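Agmatine ureohydrolase (Thermoplasma volcanium GSS1, PDB 3PZL) probably hydrolyses agmatine to putrescine and urea at a site that holds two manganese ions in each subunit. Local coordinates at residues I42-S48 against G122-I126; R51-A57 against E272-Y277; R222-V228 against K264-I270. One frame throughout, in Å; residues are numbered along the deposited sequence.

Contact 1 of 3, residues I42-S48 against G122-I126; sequences IPFDNTS and GEHSI. With MN (manganese (II) ion), chain F.
With CG anti to its own carbonyl carbon (chi1 -69°) and an extended chain beyond it, Glu123 pushes its carboxylate into the turn formed by residues 45-48; Phe44, whose CG lies anti to the backbone N (chi1 172°), brings its ring obliquely up to that carboxylate. Residues 42-48 and 122-126 are loops at the carboxy-terminal edge of the parallel sheet of the arginase fold, where the manganese site is; they follow the neighbouring strands 37-42 and 116-121. In the backbone, Glu123 N gives a nearly linear hydrogen bond to Phe44 O (3.0 Å), while one step back Gly122 N reaches Ile42 O only weakly. The ring and carboxylate planes stand 80° apart, and Phe44 CE2 comes close to Glu123 OE1. That same oxygen accepts a bond from Ser125 OG (3.0 Å), which limits how the carboxylate can turn. OE2 faces the turn and takes Ser48 OG at 2.9 Å and, weakly, Thr47 N, though OE2 sits too near a neighbour in the model, so both bonds are less sure. Asp45 starts out away from 122-126, yet its OD1 stays 4.2 Å from Glu123 OE2; its OD2 accepts from Gly53 N. At the strand end the contact becomes apolar, where Ile42 CG2 meets Ile126 CG2 at 3.6 Å and the two side chains run antiparallel past one another, with Met119 touching both. Between Glu123 and Ser125, the side chain of His124 turns away from 42-48 toward the metal centre. There its ND1 binds manganese at 2.4 Å, alongside OD2 of each of Asp144, Asp148 and Asp229.

Contact 2 of 3, residues R51-A57 against E272-Y277; sequences RRGSKYA and EFSPLY
Ser54 and Ser274 bring the two segments closest, their CA atoms 4.6 Å apart, and the packing here is tight. Ser274 chi1 near 180° (-179°) directs OG at Arg52 O, to which it donates at 3.0 Å from well above the carbonyl plane. It also lies against the CA of Gly53, whose positive phi suits glycine. In return Ser54 OG makes a weak bond to Phe273 O. Deeper in, Ala57 CB sits over one face of the Phe273 ring, 3.9 Å from CE1, and Pro275 CG rests on Tyr56 O. Equally close, the extended Arg51 lies across the Tyr277 ring in a CH-pi contact, CD 3.7 Å from the ring centroid and guanidinium and ring planes 17° apart. These are two loops at the carboxy-terminal edge of the parallel sheet of the arginase fold, one leading into helix 57-65 and the other, through the 3-10 turn 275-277, toward helix 281-303. The Arg51 guanidinium continues past the ring, NH1 to Val241 O and NH2 to Asn281 OD1 of the third subunit. On the outer side the fit is looser: Tyr56 meets exposed Leu276 through CD2 and CE2 against CD1, at 4.1 Å from CD2, and Leu276 also packs on Tyr277 of the second subunit.

Contact 3 of 3, residues R222-V228 against K264-I270; sequences RRVYISV and KAVGFDI
Val224 and Ala265 open the pairing of two central parallel strands, 223-229 and 265-271, which helix 251-261 joins into a beta-alpha-beta unit of the arginase sheet; over the short segments the strand axes are 4.9 Å apart and differ by just 2°. The backbone ladder has two halves. Val224 takes part through both its groups, N to Lys264 O and O from Val266 N at 2.7 Å. The second strand then turns a corner at Val266, and the register slips by one residue before Ile226 pairs with Phe268. From there regular parallel bonding resumes, Ile226 N to Gly267 O and Asp269 N to Ile226 O, and Val228 N follows with a bond to Asp269 O (3.1 Å).

Apolar contacts fill the face carrying Val224, Ile226, Val228, Ala265, Phe268 and Ile270. Phe268 lies with its edge toward the neighbouring strand: CD1 meets Ile226 CB at 3.7 Å and CE1 meets Val228 CG2 at 3.5 Å. Phe293 of helix 281-303 stacks on its ring.

Charged side chains mark the outer end, where Lys264 runs its extended chain past Arg222 O toward Ser221 O and Asp218, while Arg223 reaches Asp137.

Buried polar bonds occupy the other face. Gly267, without a side chain, lets Tyr225 set one face over Gly267 O, which lies 3.5 Å above the ring plane and off centre toward the rim. Asp269 has CG between its backbone N and carbonyl carbon (chi1 73°), which turns the carboxylate toward the neighbouring strand. Tyr225 OH gives to OD2 at 2.8 Å from above the carboxylate plane, and Thr127 OG1 also bonds to OD2. Ser227 OG meets OD1 at 2.6 Å on its syn lone pair.

All three contacts bear on the manganese site, from different depths. Contacts 1 and 2, with centres about 10 Å apart, share the loop rim: Glu272 N bonds to Gly122 O at 2.7 Å, and Glu272 OE2 comes 2.6 Å from His124 N, probably a hydrogen bond, which would help to fix the backbone of a metal ligand. The Glu272 side chain itself lies about 5 Å from a manganese ion. Contact 3 lies within the sheet, on strands 223-229 and 265-271, its centre about 19 Å from that of contact 1, yet Ser227 OG is 3.2 Å from His124 NE2. His124 thus meets Glu272 at its backbone N and Ser227 at its NE2, consistent with second-shell support, while strand 265-271 runs from contact 3 directly into Glu272.

Contact 1 of 3, residues I42-S48 against G122-I126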
loop_
_atom_site.group_PDB
_atom_site.type_symbol
_atom_site.label_atom_id
_atom_site.label_comp_id
_atom_site.label_asym_id
_atom_site.label_seq_id
_atom_site.Cartn_x
_atom_site.Cartn_y
_atom_site.Cartn_z
ATOM N N ILE B 42 -8.203 -3.371 -24.646
ATOM C CA ILE B 42 -9.450 -4.073 -24.422
ATOM C C ILE B 42 -9.551 -4.360 -22.920
ATOM O O ILE B 42 -8.911 -5.261 -22.415
ATOM C CB ILE B 42 -9.480 -5.333 -25.321
ATOM C CG1 ILE B 42 -9.779 -4.885 -26.755
ATOM C CG2 ILE B 42 -10.493 -6.386 -24.839
ATOM C CD1 ILE B 42 -9.405 -5.860 -27.773
ATOM N N PRO B 43 -10.332 -3.560 -22.190
ATOM C CA PRO B 43 -10.388 -3.660 -20.743
ATOM C C PRO B 43 -11.384 -4.702 -20.263
ATOM O O PRO B 43 -12.447 -4.358 -19.738
ATOM C CB PRO B 43 -10.833 -2.255 -20.313
ATOM C CG PRO B 43 -11.318 -1.581 -21.548
ATOM C CD PRO B 43 -11.217 -2.504 -22.696
ATOM N N PHE B 44 -11.056 -5.970 -20.441
ATOM C CA PHE B 44 -12.001 -7.025 -20.097
ATOM C C PHE B 44 -11.400 -8.021 -19.123
ATOM O O PHE B 44 -10.247 -8.411 -19.232
ATOM C CB PHE B 44 -12.544 -7.737 -21.331
ATOM C CG PHE B 44 -13.370 -8.931 -20.999
ATOM C CD1 PHE B 44 -14.715 -8.784 -20.719
ATOM C CD2 PHE B 44 -12.802 -10.205 -20.955
ATOM C CE1 PHE B 44 -15.488 -9.878 -20.413
ATOM C CE2 PHE B 44 -13.567 -11.296 -20.647
ATOM C CZ PHE B 44 -14.911 -11.132 -20.376
ATOM N N ASP B 45 -12.230 -8.487 -18.204
ATOM C CA ASP B 45 -11.721 -9.022 -16.957
ATOM C C ASP B 45 -12.622 -10.089 -16.395
ATOM O O ASP B 45 -12.243 -10.781 -15.447
ATOM C CB ASP B 45 -11.723 -7.872 -15.950
ATOM C CG ASP B 45 -10.653 -8.002 -14.971
ATOM O OD1 ASP B 45 -10.095 -9.135 -14.925
ATOM O OD2 ASP B 45 -10.368 -6.997 -14.251
ATOM N N ASN B 46 -13.825 -10.183 -16.954
ATOM C CA ASN B 46 -14.935 -10.827 -16.283
ATOM C C ASN B 46 -14.917 -12.343 -16.407
ATOM O O ASN B 46 -15.948 -12.994 -16.627
ATOM C CB ASN B 46 -16.269 -10.243 -16.770
ATOM C CG ASN B 46 -17.322 -10.277 -15.705
ATOM O OD1 ASN B 46 -17.039 -9.976 -14.538
ATOM N ND2 ASN B 46 -18.535 -10.669 -16.084
ATOM N N THR B 47 -13.735 -12.907 -16.259
ATOM C CA THR B 47 -13.613 -14.345 -16.152
ATOM C C THR B 47 -12.480 -14.670 -15.162
ATOM O O THR B 47 -12.213 -15.846 -14.876
ATOM C CB THR B 47 -13.413 -15.004 -17.572
ATOM O OG1 THR B 47 -14.287 -16.122 -17.730
ATOM C CG2 THR B 47 -12.010 -15.454 -17.807
ATOM N N SER B 48 -11.839 -13.620 -14.644
ATOM C CA SER B 48 -10.624 -13.757 -13.840
ATOM C C SER B 48 -10.952 -13.959 -12.378
ATOM O O SER B 48 -11.654 -13.158 -11.778
ATOM C CB SER B 48 -9.721 -12.518 -13.986
ATOM O OG SER B 48 -9.115 -12.464 -15.265
ATOM N N GLY B 122 -6.701 -6.962 -20.734
ATOM C CA GLY B 122 -6.761 -7.483 -19.416
ATOM C C GLY B 122 -6.507 -8.973 -19.598
ATOM O O GLY B 122 -5.341 -9.387 -19.812
ATOM N N GLU B 123 -7.582 -9.767 -19.540
ATOM C CA GLU B 123 -7.487 -11.241 -19.572
ATOM C C GLU B 123 -6.879 -11.788 -20.837
ATOM O O GLU B 123 -6.712 -11.061 -21.820
ATOM C CB GLU B 123 -8.849 -11.888 -19.476
ATOM C CG GLU B 123 -9.504 -11.755 -18.188
ATOM C CD GLU B 123 -10.809 -12.468 -18.173
ATOM O OE1 GLU B 123 -11.262 -12.944 -19.244
ATOM O OE2 GLU B 123 -11.381 -12.549 -17.072
ATOM N N HIS B 124 -6.576 -13.084 -20.794
ATOM C CA HIS B 124 -5.958 -13.789 -21.910
ATOM C C HIS B 124 -6.999 -14.248 -22.919
ATOM O O HIS B 124 -6.667 -14.574 -24.054
ATOM C CB HIS B 124 -5.140 -14.992 -21.428
ATOM C CG HIS B 124 -4.074 -15.410 -22.381
ATOM N ND1 HIS B 124 -3.107 -16.354 -22.047
ATOM C CD2 HIS B 124 -3.811 -15.001 -23.655
ATOM C CE1 HIS B 124 -2.309 -16.523 -23.090
ATOM N NE2 HIS B 124 -2.722 -15.724 -24.080
ATOM N N SER B 125 -8.259 -14.264 -22.525
ATOM C CA SER B 125 -9.258 -14.799 -23.415
ATOM C C SER B 125 -9.532 -13.879 -24.587
ATOM O O SER B 125 -10.150 -14.302 -25.550
ATOM C CB SER B 125 -10.544 -15.098 -22.672
ATOM O OG SER B 125 -11.031 -13.917 -22.054
ATOM N N ILE B 126 -9.066 -12.639 -24.544
ATOM C CA ILE B 126 -9.209 -11.786 -25.707
ATOM C C ILE B 126 -8.414 -12.284 -26.911
ATOM O O ILE B 126 -8.743 -11.950 -28.049
ATOM C CB ILE B 126 -8.839 -10.365 -25.396
ATOM C CG1 ILE B 126 -7.386 -10.256 -24.939
ATOM C CG2 ILE B 126 -9.761 -9.826 -24.321
ATOM C CD1 ILE B 126 -6.891 -8.838 -24.755
HETATM MN MN MN F . -3.547 -17.524 -19.980
#

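Contact 2 of 3, residues R51-A57 against E272-Y277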
loop_
_atom_site.group_PDB
_atom_site.type_symbol
_atom_site.label_atom_id
_atom_site.label_comp_id
_atom_site.label_asym_id
_atom_site.label_seq_id
_atom_site.Cartn_x
_atom_site.Cartn_y
_atom_site.Cartn_z
ATOM N N ARG B 51 -6.703 -12.696 -8.834
ATOM C CA ARG B 51 -6.464 -11.276 -8.664
ATOM C C ARG B 51 -7.197 -10.588 -9.763
ATOM O O ARG B 51 -7.138 -11.004 -10.929
ATOM C CB ARG B 51 -4.984 -10.949 -8.801
ATOM C CG ARG B 51 -4.173 -11.223 -7.553
ATOM C CD ARG B 51 -2.735 -10.957 -7.797
ATOM N NE ARG B 51 -1.921 -11.281 -6.644
ATOM C CZ ARG B 51 -0.584 -11.252 -6.632
ATOM N NH1 ARG B 51 0.120 -10.942 -7.721
ATOM N NH2 ARG B 51 0.071 -11.557 -5.522
ATOM N N ARG B 52 -7.876 -9.511 -9.411
ATOM C CA ARG B 52 -8.620 -8.786 -10.417
ATOM C C ARG B 52 -8.091 -7.366 -10.653
ATOM O O ARG B 52 -7.298 -6.881 -9.869
ATOM C CB ARG B 52 -10.114 -8.856 -10.156
ATOM C CG ARG B 52 -10.845 -8.858 -11.453
ATOM C CD ARG B 52 -12.281 -9.118 -11.285
ATOM N NE ARG B 52 -12.726 -10.430 -11.749
ATOM C CZ ARG B 52 -13.664 -10.604 -12.676
ATOM N NH1 ARG B 52 -14.252 -9.552 -13.261
ATOM N NH2 ARG B 52 -14.044 -11.831 -13.002
ATOM N N GLY B 53 -8.453 -6.742 -11.772
ATOM C CA GLY B 53 -7.837 -5.463 -12.151
ATOM C C GLY B 53 -7.163 -5.396 -13.516
ATOM O O GLY B 53 -6.760 -4.324 -13.940
ATOM N N SER B 54 -7.047 -6.519 -14.222
ATOM C CA SER B 54 -6.619 -6.488 -15.643
ATOM C C SER B 54 -7.248 -5.352 -16.471
ATOM O O SER B 54 -6.535 -4.684 -17.223
ATOM C CB SER B 54 -6.969 -7.784 -16.341
ATOM O OG SER B 54 -5.914 -8.665 -16.177
ATOM N N LYS B 55 -8.569 -5.156 -16.346
ATOM C CA LYS B 55 -9.248 -4.042 -16.995
ATOM C C LYS B 55 -8.402 -2.757 -17.065
ATOM O O LYS B 55 -8.496 -2.039 -18.038
ATOM C CB LYS B 55 -10.571 -3.705 -16.270
ATOM C CG LYS B 55 -11.594 -4.819 -16.215
ATOM C CD LYS B 55 -12.993 -4.387 -15.689
ATOM C CE LYS B 55 -14.115 -5.419 -16.175
ATOM N NZ LYS B 55 -15.540 -4.905 -16.134
ATOM N N TYR B 56 -7.617 -2.453 -16.029
ATOM C CA TYR B 56 -6.943 -1.156 -15.946
ATOM C C TYR B 56 -5.532 -1.226 -16.527
ATOM O O TYR B 56 -4.787 -0.234 -16.501
ATOM C CB TYR B 56 -6.895 -0.588 -14.504
ATOM C CG TYR B 56 -8.235 -0.527 -13.798
ATOM C CD1 TYR B 56 -9.248 0.352 -14.241
ATOM C CD2 TYR B 56 -8.504 -1.348 -12.706
ATOM C CE1 TYR B 56 -10.488 0.408 -13.626
ATOM C CE2 TYR B 56 -9.746 -1.299 -12.066
ATOM C CZ TYR B 56 -10.735 -0.420 -12.523
ATOM O OH TYR B 56 -11.964 -0.394 -11.869
ATOM N N ALA B 57 -5.155 -2.385 -17.060
ATOM C CA ALA B 57 -3.783 -2.545 -17.553
ATOM C C ALA B 57 -3.463 -1.562 -18.688
ATOM O O ALA B 57 -2.441 -0.883 -18.636
ATOM C CB ALA B 57 -3.506 -3.975 -17.949
ATOM N N GLU B 272 -2.985 -10.203 -18.843
ATOM C CA GLU B 272 -3.028 -10.909 -17.551
ATOM C C GLU B 272 -2.110 -10.348 -16.483
ATOM O O GLU B 272 -1.624 -11.122 -15.637
ATOM C CB GLU B 272 -2.790 -12.421 -17.685
ATOM C CG GLU B 272 -3.847 -13.173 -18.454
ATOM C CD GLU B 272 -5.125 -13.359 -17.662
ATOM O OE1 GLU B 272 -5.035 -13.272 -16.418
ATOM O OE2 GLU B 272 -6.219 -13.579 -18.257
ATOM N N PHE B 273 -1.875 -9.035 -16.500
ATOM C CA PHE B 273 -1.327 -8.391 -15.291
ATOM C C PHE B 273 -2.264 -7.307 -14.761
ATOM O O PHE B 273 -3.111 -6.831 -15.494
ATOM C CB PHE B 273 0.117 -7.892 -15.477
ATOM C CG PHE B 273 0.227 -6.505 -16.000
ATOM C CD1 PHE B 273 0.171 -6.255 -17.369
ATOM C CD2 PHE B 273 0.418 -5.433 -15.113
ATOM C CE1 PHE B 273 0.282 -4.955 -17.853
ATOM C CE2 PHE B 273 0.537 -4.144 -15.560
ATOM C CZ PHE B 273 0.458 -3.900 -16.945
ATOM N N SER B 274 -2.119 -6.960 -13.486
ATOM C CA SER B 274 -3.024 -6.064 -12.830
ATOM C C SER B 274 -2.313 -4.980 -12.050
ATOM O O SER B 274 -1.769 -5.259 -10.975
ATOM C CB SER B 274 -3.906 -6.821 -11.864
ATOM O OG SER B 274 -4.822 -5.896 -11.252
ATOM N N PRO B 275 -2.369 -3.720 -12.556
ATOM C CA PRO B 275 -1.627 -2.538 -12.016
ATOM C C PRO B 275 -1.941 -2.227 -10.549
ATOM O O PRO B 275 -1.149 -1.547 -9.909
ATOM C CB PRO B 275 -2.098 -1.377 -12.873
ATOM C CG PRO B 275 -2.993 -1.978 -13.944
ATOM C CD PRO B 275 -3.373 -3.363 -13.569
ATOM N N LEU B 276 -3.070 -2.717 -10.022
ATOM C CA LEU B 276 -3.456 -2.498 -8.614
ATOM C C LEU B 276 -2.528 -3.210 -7.627
ATOM O O LEU B 276 -2.430 -2.817 -6.430
ATOM C CB LEU B 276 -4.904 -2.954 -8.352
ATOM C CG LEU B 276 -6.005 -2.374 -9.280
ATOM C CD1 LEU B 276 -7.398 -3.033 -9.080
ATOM C CD2 LEU B 276 -6.097 -0.841 -9.179
ATOM N N TYR B 277 -1.826 -4.223 -8.132
ATOM C CA TYR B 277 -1.016 -5.068 -7.271
ATOM C C TYR B 277 0.452 -4.720 -7.129
ATOM O O TYR B 277 1.157 -5.431 -6.427
ATOM C CB TYR B 277 -1.168 -6.518 -7.649
ATOM C CG TYR B 277 -2.480 -7.085 -7.167
ATOM C CD1 TYR B 277 -3.657 -6.906 -7.925
ATOM C CD2 TYR B 277 -2.552 -7.793 -5.933
ATOM C CE1 TYR B 277 -4.862 -7.412 -7.486
ATOM C CE2 TYR B 277 -3.769 -8.316 -5.483
ATOM C CZ TYR B 277 -4.919 -8.107 -6.261
ATOM O OH TYR B 277 -6.111 -8.623 -5.836
#

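Contact 3 of 3, residues R222-V228 against K264-I270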
loop_
_atom_site.group_PDB
_atom_site.type_symbol
_atom_site.label_atom_id
_atom_site.label_comp_id
_atom_site.label_asym_id
_atom_site.label_seq_id
_atom_site.Cartn_x
_atom_site.Cartn_y
_atom_site.Cartn_z
ATOM N N ARG B 222 6.497 -19.860 -40.934
ATOM C CA ARG B 222 6.821 -18.792 -41.860
ATOM C C ARG B 222 6.416 -17.461 -41.265
ATOM O O ARG B 222 7.117 -16.474 -41.389
ATOM C CB ARG B 222 6.122 -19.015 -43.197
ATOM C CG ARG B 222 6.473 -20.345 -43.839
ATOM C CD ARG B 222 5.767 -20.511 -45.145
ATOM N NE ARG B 222 6.047 -21.814 -45.737
ATOM C CZ ARG B 222 6.266 -22.006 -47.032
ATOM N NH1 ARG B 222 6.274 -20.974 -47.867
ATOM N NH2 ARG B 222 6.528 -23.222 -47.480
ATOM N N ARG B 223 5.262 -17.435 -40.624
ATOM C CA ARG B 223 4.818 -16.258 -39.901
ATOM C C ARG B 223 4.356 -16.632 -38.485
ATOM O O ARG B 223 4.048 -17.807 -38.208
ATOM C CB ARG B 223 3.714 -15.550 -40.693
ATOM C CG ARG B 223 4.250 -14.812 -41.919
ATOM C CD ARG B 223 3.204 -14.771 -42.981
ATOM N NE ARG B 223 2.317 -13.617 -42.895
ATOM C CZ ARG B 223 1.043 -13.629 -43.292
ATOM N NH1 ARG B 223 0.504 -14.750 -43.771
ATOM N NH2 ARG B 223 0.295 -12.524 -43.192
ATOM N N VAL B 224 4.327 -15.657 -37.578
ATOM C CA VAL B 224 3.744 -15.921 -36.266
ATOM C C VAL B 224 2.835 -14.829 -35.718
ATOM O O VAL B 224 2.784 -13.690 -36.217
ATOM C CB VAL B 224 4.790 -16.293 -35.227
ATOM C CG1 VAL B 224 5.531 -17.550 -35.653
ATOM C CG2 VAL B 224 5.764 -15.139 -34.970
ATOM N N TYR B 225 2.080 -15.219 -34.699
ATOM C CA TYR B 225 1.386 -14.287 -33.843
ATOM C C TYR B 225 1.940 -14.574 -32.452
ATOM O O TYR B 225 2.071 -15.748 -32.058
ATOM C CB TYR B 225 -0.140 -14.489 -33.922
ATOM C CG TYR B 225 -0.908 -13.547 -33.018
ATOM C CD1 TYR B 225 -1.085 -13.848 -31.671
ATOM C CD2 TYR B 225 -1.445 -12.352 -33.510
ATOM C CE1 TYR B 225 -1.772 -12.982 -30.827
ATOM C CE2 TYR B 225 -2.141 -11.471 -32.672
ATOM C CZ TYR B 225 -2.304 -11.793 -31.332
ATOM O OH TYR B 225 -2.970 -10.967 -30.452
ATOM N N ILE B 226 2.283 -13.510 -31.723
ATOM C CA ILE B 226 2.888 -13.659 -30.402
ATOM C C ILE B 226 1.945 -13.186 -29.325
ATOM O O ILE B 226 1.548 -12.027 -29.296
ATOM C CB ILE B 226 4.206 -12.889 -30.257
ATOM C CG1 ILE B 226 5.103 -13.127 -31.466
ATOM C CG2 ILE B 226 4.896 -13.306 -28.961
ATOM C CD1 ILE B 226 6.405 -12.397 -31.429
ATOM N N SER B 227 1.597 -14.095 -28.430
ATOM C CA SER B 227 0.731 -13.762 -27.308
ATOM C C SER B 227 1.458 -13.949 -25.962
ATOM O O SER B 227 1.866 -15.077 -25.612
ATOM C CB SER B 227 -0.511 -14.612 -27.347
ATOM O OG SER B 227 -1.424 -14.076 -26.434
ATOM N N VAL B 228 1.638 -12.847 -25.227
ATOM C CA VAL B 228 2.377 -12.884 -23.976
ATOM C C VAL B 228 1.463 -12.778 -22.742
ATOM O O VAL B 228 0.921 -11.698 -22.423
ATOM C CB VAL B 228 3.417 -11.809 -23.927
ATOM C CG1 VAL B 228 4.280 -12.014 -22.755
ATOM C CG2 VAL B 228 4.257 -11.848 -25.130
ATOM N N LYS B 264 8.692 -11.785 -38.203
ATOM C CA LYS B 264 7.721 -12.688 -38.807
ATOM C C LYS B 264 6.338 -12.467 -38.224
ATOM O O LYS B 264 5.397 -13.173 -38.603
ATOM C CB LYS B 264 8.070 -14.151 -38.517
ATOM C CG LYS B 264 9.347 -14.601 -39.057
ATOM C CD LYS B 264 9.549 -16.069 -38.779
ATOM C CE LYS B 264 10.410 -16.652 -39.841
ATOM N NZ LYS B 264 10.193 -18.077 -39.763
ATOM N N ALA B 265 6.226 -11.534 -37.278
ATOM C CA ALA B 265 5.019 -11.424 -36.465
ATOM C C ALA B 265 3.967 -10.612 -37.180
ATOM O O ALA B 265 4.251 -9.518 -37.647
ATOM C CB ALA B 265 5.336 -10.827 -35.111
ATOM N N VAL B 266 2.762 -11.169 -37.275
ATOM C CA VAL B 266 1.634 -10.465 -37.896
ATOM C C VAL B 266 0.816 -9.705 -36.872
ATOM O O VAL B 266 0.072 -8.796 -37.220
ATOM C CB VAL B 266 0.700 -11.400 -38.698
ATOM C CG1 VAL B 266 1.470 -12.040 -39.887
ATOM C CG2 VAL B 266 0.047 -12.449 -37.786
ATOM N N GLY B 267 0.973 -10.085 -35.613
ATOM C CA GLY B 267 0.247 -9.456 -34.518
ATOM C C GLY B 267 0.876 -9.767 -33.176
ATOM O O GLY B 267 1.609 -10.738 -33.047
ATOM N N PHE B 268 0.557 -8.956 -32.179
ATOM C CA PHE B 268 1.146 -9.073 -30.868
ATOM C C PHE B 268 0.163 -8.687 -29.759
ATOM O O PHE B 268 -0.693 -7.828 -29.950
ATOM C CB PHE B 268 2.371 -8.167 -30.833
ATOM C CG PHE B 268 3.193 -8.278 -29.577
ATOM C CD1 PHE B 268 3.403 -9.497 -28.983
ATOM C CD2 PHE B 268 3.806 -7.147 -29.022
ATOM C CE1 PHE B 268 4.184 -9.609 -27.829
ATOM C CE2 PHE B 268 4.596 -7.244 -27.859
ATOM C CZ PHE B 268 4.788 -8.483 -27.262
ATOM N N ASP B 269 0.291 -9.306 -28.591
ATOM C CA ASP B 269 -0.484 -8.882 -27.432
ATOM C C ASP B 269 0.173 -9.123 -26.083
ATOM O O ASP B 269 1.111 -9.925 -25.977
ATOM C CB ASP B 269 -1.902 -9.435 -27.459
ATOM C CG ASP B 269 -1.984 -10.913 -27.156
ATOM O OD1 ASP B 269 -1.198 -11.449 -26.365
ATOM O OD2 ASP B 269 -2.887 -11.545 -27.721
ATOM N N ILE B 270 -0.301 -8.392 -25.069
ATOM C CA ILE B 270 0.221 -8.468 -23.695
ATOM C C ILE B 270 -0.972 -8.497 -22.753
ATOM O O ILE B 270 -1.848 -7.657 -22.873
ATOM C CB ILE B 270 1.166 -7.271 -23.347
ATOM C CG1 ILE B 270 2.245 -7.100 -24.430
ATOM C CG2 ILE B 270 1.815 -7.447 -21.961
ATOM C CD1 ILE B 270 2.983 -5.776 -24.413
#